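Putative exported protein (Bacteroides fragilis, PDB 4RAA) is of unknown function but folds as a six-bladed beta-propeller of the YWTD superfamily and is probably exported across the inner membrane, perhaps as a lipoprotein. Local coordinates at residues V19-I24 against D298-G303; L25-L30 against I354-R359. One frame throughout, in Å; residues are numbered along the deposited sequence.

Contact 1 (V19-I24 against D298-G303); sequences VNADSI and DQLKVG
Q299 lays its side chain alongside that of N20, the two running past each other in opposite directions with their amide planes 39° apart. Where they overlap, N20 OD1 lies 3.4 Å from Q299 CB, and the extended glutamine chain carries OE1 on to the backbone of the next residue. There A21 N donates to Q299 OE1 at 2.7 Å; the N-H points almost straight at the oxygen (170°), but the donor stands above the carbonyl plane. N20 is the N-cap of the short, weakly bonded helix 21-24, and its OD1 accepts from D22 N at 2.8 Å. Two consecutive amides at the start of that turn are thus taken up by two side-chain oxygens, one local and one from the distant segment. Next to the A21 bond, A21 CB meets L300 CD2 at 4.1 Å, with Y291 and F296 also packed on A21. K301, at positive phi, closes helix 293-299 in a Schellman motif. The chemistry therefore implies that one helix's start is pinned to another's end by a single neutral hydrogen bond and a small apolar patch.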
loop_
_atom_site.group_PDB
_atom_site.type_symbol
_atom_site.label_atom_id
_atom_site.label_comp_id
_atom_site.label_asym_id
_atom_site.label_seq_id
_atom_site.Cartn_x
_atom_site.Cartn_y
_atom_site.Cartn_z
ATOM N N VAL A 19 12.530 44.913 25.204
ATOM C CA VAL A 19 12.870 43.871 26.173
ATOM C C VAL A 19 13.902 42.974 25.483
ATOM O O VAL A 19 13.729 42.607 24.312
ATOM C CB VAL A 19 11.638 43.027 26.601
ATOM C CG1 VAL A 19 12.043 41.767 27.381
ATOM C CG2 VAL A 19 10.672 43.880 27.426
ATOM N N ASN A 20 14.961 42.626 26.217
ATOM C CA ASN A 20 16.019 41.737 25.727
ATOM C C ASN A 20 15.491 40.288 25.758
ATOM O O ASN A 20 14.858 39.874 26.735
ATOM C CB ASN A 20 17.272 41.884 26.606
ATOM C CG ASN A 20 18.478 41.112 26.078
ATOM O OD1 ASN A 20 18.354 40.052 25.481
ATOM N ND2 ASN A 20 19.663 41.639 26.339
ATOM N N ALA A 21 15.761 39.533 24.689
ATOM C CA ALA A 21 15.309 38.125 24.568
ATOM C C ALA A 21 15.981 37.165 25.561
ATOM O O ALA A 21 15.415 36.118 25.897
ATOM C CB ALA A 21 15.510 37.627 23.146
ATOM N N ASP A 22 17.183 37.538 26.003
ATOM C CA ASP A 22 17.977 36.808 26.992
ATOM C C ASP A 22 17.210 36.629 28.314
ATOM O O ASP A 22 17.253 35.564 28.912
ATOM C CB ASP A 22 19.295 37.585 27.245
ATOM C CG ASP A 22 20.360 36.766 27.962
ATOM O OD1 ASP A 22 20.623 35.623 27.527
ATOM O OD2 ASP A 22 20.975 37.296 28.923
ATOM N N SER A 23 16.486 37.665 28.736
ATOM C CA SER A 23 15.726 37.651 30.002
ATOM C C SER A 23 14.475 36.773 29.999
ATOM O O SER A 23 14.226 36.070 30.976
ATOM C CB SER A 23 15.326 39.076 30.411
ATOM O OG SER A 23 14.462 39.657 29.453
ATOM N N ILE A 24 13.682 36.843 28.927
ATOM C CA ILE A 24 12.408 36.063 28.808
ATOM C C ILE A 24 12.535 34.603 28.334
ATOM O O ILE A 24 11.538 33.868 28.378
ATOM C CB ILE A 24 11.323 36.788 27.940
ATOM C CG1 ILE A 24 11.821 37.080 26.511
ATOM C CG2 ILE A 24 10.857 38.068 28.628
ATOM C CD1 ILE A 24 10.761 37.629 25.587
ATOM N N ASP A 298 22.163 37.951 18.318
ATOM C CA ASP A 298 23.185 38.692 19.091
ATOM C C ASP A 298 22.786 38.833 20.581
ATOM O O ASP A 298 23.649 38.741 21.454
ATOM C CB ASP A 298 23.541 40.049 18.438
ATOM C CG ASP A 298 24.424 39.902 17.174
ATOM O OD1 ASP A 298 24.702 38.772 16.705
ATOM O OD2 ASP A 298 24.862 40.945 16.645
ATOM N N GLN A 299 21.495 39.024 20.866
ATOM C CA GLN A 299 20.986 39.096 22.256
ATOM C C GLN A 299 21.153 37.787 23.038
ATOM O O GLN A 299 21.426 37.826 24.232
ATOM C CB GLN A 299 19.516 39.534 22.302
ATOM C CG GLN A 299 19.297 41.025 22.070
ATOM C CD GLN A 299 17.842 41.465 22.221
ATOM O OE1 GLN A 299 16.944 40.656 22.488
ATOM N NE2 GLN A 299 17.604 42.757 22.057
ATOM N N LEU A 300 20.970 36.645 22.377
ATOM C CA LEU A 300 21.175 35.320 23.010
ATOM C C LEU A 300 22.628 34.809 22.941
ATOM O O LEU A 300 22.923 33.753 23.505
ATOM C CB LEU A 300 20.244 34.276 22.381
ATOM C CG LEU A 300 18.746 34.582 22.410
ATOM C CD1 LEU A 300 17.992 33.517 21.636
ATOM C CD2 LEU A 300 18.240 34.679 23.839
ATOM N N LYS A 301 23.512 35.549 22.257
ATOM C CA LYS A 301 24.943 35.225 22.110
ATOM C C LYS A 301 25.170 33.874 21.416
ATOM O O LYS A 301 25.875 33.005 21.949
ATOM C CB LYS A 301 25.683 35.318 23.466
ATOM C CG LYS A 301 25.711 36.709 24.086
ATOM C CD LYS A 301 26.566 36.721 25.349
ATOM C CE LYS A 301 26.926 38.131 25.799
ATOM N NZ LYS A 301 25.731 38.926 26.191
ATOM N N VAL A 302 24.559 33.722 20.229
ATOM C CA VAL A 302 24.648 32.488 19.394
ATOM C C VAL A 302 25.102 32.697 17.926
ATOM O O VAL A 302 24.927 31.796 17.099
ATOM C CB VAL A 302 23.330 31.662 19.448
ATOM C CG1 VAL A 302 22.947 31.364 20.891
ATOM C CG2 VAL A 302 22.183 32.368 18.731
ATOM N N GLY A 303 25.652 33.875 17.601
ATOM C CA GLY A 303 26.229 34.158 16.276
ATOM C C GLY A 303 25.329 34.225 15.053
ATOM O O GLY A 303 25.095 35.312 14.525
#

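Contact 2 (L25-L30 against I354-R359)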
loop_
_atom_site.group_PDB
_atom_site.type_symbol
_atom_site.label_atom_id
_atom_site.label_comp_id
_atom_site.label_asym_id
_atom_site.label_seq_id
_atom_site.Cartn_x
_atom_site.Cartn_y
_atom_site.Cartn_z
ATOM N N LEU A 25 13.734 34.186 27.898
ATOM C CA LEU A 25 13.986 32.819 27.394
ATOM C C LEU A 25 15.023 32.046 28.210
ATOM O O LEU A 25 15.945 32.653 28.784
ATOM C CB LEU A 25 14.478 32.868 25.940
ATOM C CG LEU A 25 13.548 33.428 24.857
ATOM C CD1 LEU A 25 14.324 33.640 23.562
ATOM C CD2 LEU A 25 12.348 32.519 24.637
ATOM N N GLU A 26 14.846 30.713 28.245
ATOM C CA GLU A 26 15.790 29.771 28.868
ATOM C C GLU A 26 16.372 28.898 27.750
ATOM O O GLU A 26 15.626 28.346 26.934
ATOM C CB GLU A 26 15.168 28.922 29.984
ATOM C CG GLU A 26 14.003 28.004 29.622
ATOM C CD GLU A 26 13.426 27.285 30.842
ATOM O OE1 GLU A 26 14.190 26.943 31.768
ATOM O OE2 GLU A 26 12.200 27.033 30.870
ATOM N N LEU A 27 17.702 28.784 27.752
ATOM C CA LEU A 27 18.486 28.094 26.730
ATOM C C LEU A 27 19.072 26.782 27.199
ATOM O O LEU A 27 19.184 26.502 28.393
ATOM C CB LEU A 27 19.665 28.983 26.265
ATOM C CG LEU A 27 19.420 30.057 25.201
ATOM C CD1 LEU A 27 18.108 30.811 25.386
ATOM C CD2 LEU A 27 20.607 31.013 25.165
ATOM N N SER A 28 19.469 26.000 26.208
ATOM C CA SER A 28 20.156 24.741 26.406
ATOM C C SER A 28 20.803 24.381 25.073
ATOM O O SER A 28 20.306 24.782 24.015
ATOM C CB SER A 28 19.194 23.656 26.876
ATOM O OG SER A 28 19.872 22.428 27.034
ATOM N N PHE A 29 21.917 23.660 25.131
ATOM C CA PHE A 29 22.657 23.248 23.937
ATOM C C PHE A 29 22.968 21.754 23.956
ATOM O O PHE A 29 23.123 21.157 25.024
ATOM C CB PHE A 29 23.946 24.051 23.822
ATOM C CG PHE A 29 23.726 25.520 23.623
ATOM C CD1 PHE A 29 23.394 26.019 22.363
ATOM C CD2 PHE A 29 23.861 26.416 24.684
ATOM C CE1 PHE A 29 23.198 27.381 22.165
ATOM C CE2 PHE A 29 23.670 27.785 24.493
ATOM C CZ PHE A 29 23.337 28.267 23.233
ATOM N N LEU A 30 23.036 21.161 22.770
ATOM C CA LEU A 30 23.343 19.741 22.615
ATOM C C LEU A 30 24.191 19.547 21.374
ATOM O O LEU A 30 23.835 20.040 20.301
ATOM C CB LEU A 30 22.063 18.934 22.460
ATOM C CG LEU A 30 22.165 17.406 22.397
ATOM C CD1 LEU A 30 22.840 16.840 23.643
ATOM C CD2 LEU A 30 20.775 16.814 22.213
ATOM N N ILE A 354 25.405 22.025 16.198
ATOM C CA ILE A 354 25.120 22.102 17.633
ATOM C C ILE A 354 23.684 22.636 17.688
ATOM O O ILE A 354 23.412 23.739 17.189
ATOM C CB ILE A 354 26.061 23.058 18.407
ATOM C CG1 ILE A 354 27.510 22.548 18.325
ATOM C CG2 ILE A 354 25.582 23.206 19.863
ATOM C CD1 ILE A 354 28.547 23.432 18.993
ATOM N N LEU A 355 22.781 21.861 18.288
ATOM C CA LEU A 355 21.373 22.271 18.410
ATOM C C LEU A 355 21.177 23.235 19.572
ATOM O O LEU A 355 21.754 23.054 20.642
ATOM C CB LEU A 355 20.441 21.071 18.616
ATOM C CG LEU A 355 20.503 19.961 17.575
ATOM C CD1 LEU A 355 19.467 18.900 17.912
ATOM C CD2 LEU A 355 20.300 20.498 16.162
ATOM N N LEU A 356 20.367 24.258 19.319
ATOM C CA LEU A 356 19.934 25.232 20.304
ATOM C C LEU A 356 18.521 24.819 20.691
ATOM O O LEU A 356 17.641 24.745 19.830
ATOM C CB LEU A 356 19.910 26.652 19.718
ATOM C CG LEU A 356 19.121 27.749 20.451
ATOM C CD1 LEU A 356 19.490 27.870 21.924
ATOM C CD2 LEU A 356 19.313 29.077 19.739
ATOM N N PHE A 357 18.331 24.537 21.975
ATOM C CA PHE A 357 17.021 24.266 22.552
ATOM C C PHE A 357 16.661 25.546 23.296
ATOM O O PHE A 357 17.409 25.959 24.194
ATOM C CB PHE A 357 17.064 23.063 23.480
ATOM C CG PHE A 357 17.243 21.764 22.756
ATOM C CD1 PHE A 357 18.515 21.311 22.428
ATOM C CD2 PHE A 357 16.144 20.990 22.387
ATOM C CE1 PHE A 357 18.687 20.108 21.751
ATOM C CE2 PHE A 357 16.318 19.785 21.716
ATOM C CZ PHE A 357 17.587 19.345 21.395
ATOM N N VAL A 358 15.543 26.173 22.910
ATOM C CA VAL A 358 15.088 27.451 23.488
ATOM C C VAL A 358 13.569 27.506 23.657
ATOM O O VAL A 358 12.833 26.996 22.822
ATOM C CB VAL A 358 15.582 28.647 22.619
ATOM C CG1 VAL A 358 15.094 28.553 21.175
ATOM C CG2 VAL A 358 15.192 29.989 23.226
ATOM N N ARG A 359 13.117 28.122 24.745
ATOM C CA ARG A 359 11.682 28.309 25.026
ATOM C C ARG A 359 11.474 29.464 25.999
ATOM O O ARG A 359 12.437 29.986 26.561
ATOM C CB ARG A 359 11.055 27.030 25.597
ATOM C CG ARG A 359 11.638 26.565 26.926
ATOM C CD ARG A 359 11.036 25.255 27.421
ATOM N NE ARG A 359 11.586 24.870 28.728
ATOM C CZ ARG A 359 11.235 23.798 29.445
ATOM N NH1 ARG A 359 10.308 22.935 29.007
ATOM N NH2 ARG A 359 11.825 23.578 30.624
#
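R359 and E26 face each other as an antiparallel hydrogen-bonded pair, and their side chains leave the sheet on the same face. From R359 CB the chain reaches CG, placed between the backbone N and the carbonyl carbon (chi1 62°), where it meets E26 CG at 3.9 Å. It then runs straight through CD, 4.1 Å from E26 OE2, to NE, which makes a weak, bent hydrogen bond to E26 OE2 at 3.1 Å within a salt bridge. At the tip, R359 NH2 comes within 3.5 Å of E26 OE2, a close approach rather than a further bond, and the carboxylate and guanidinium planes are 38° apart. R264 forms another salt bridge with that carboxylate oxygen, and its guanidinium lies close to R359 NH1, so E26 probably offsets charge from both arginines.

Backbone pairing continues through S28 with F357 and L30 with L355, where L355 N donates to L30 O at 2.9 Å. On the face shared with R359, L30 CB touches the edge of the F357 ring, 3.6 Å from CE1. The other face is apolar: V358 CG2 receives L27 CD1 at 3.7 Å, while the F29 ring lies beside L356, its CE1 3.7 Å from L356 CD1.

Such pairing of an N-terminal strand with the C-terminal one is the velcro closure seen in many beta-propellers, and here strand 25-31 is the outermost strand of a four-stranded antiparallel sheet. Strand 316-321 borders strand 354-360 on its other side, with Y316 and V318 against F357. Helix 338-345 packs on the F29 face through L340 and L343, and F267 and D265 of strand 265-272 meet L25 and R359.

In the fold
From the N terminus the chain first passes 19-24, whose partner 298-303 comes 274 residues later, and then runs directly into strand 25-31, whose partner 354-359 lies nearer the C terminus. The first segments follow in the same order as their partners, so the two long loops cross instead of nesting. Contact 1 joins the entry to the strand with the end of helix 293-299, which follows strand 287-292 of the preceding sheet; contact 2 brings the two ends of the chain together in one sheet. Their centres are 12 Å apart and they touch: L300 packs on L25, and V302 CG1 lies 3.9 Å from F29 CZ, joining the turn after the helix to the sheet.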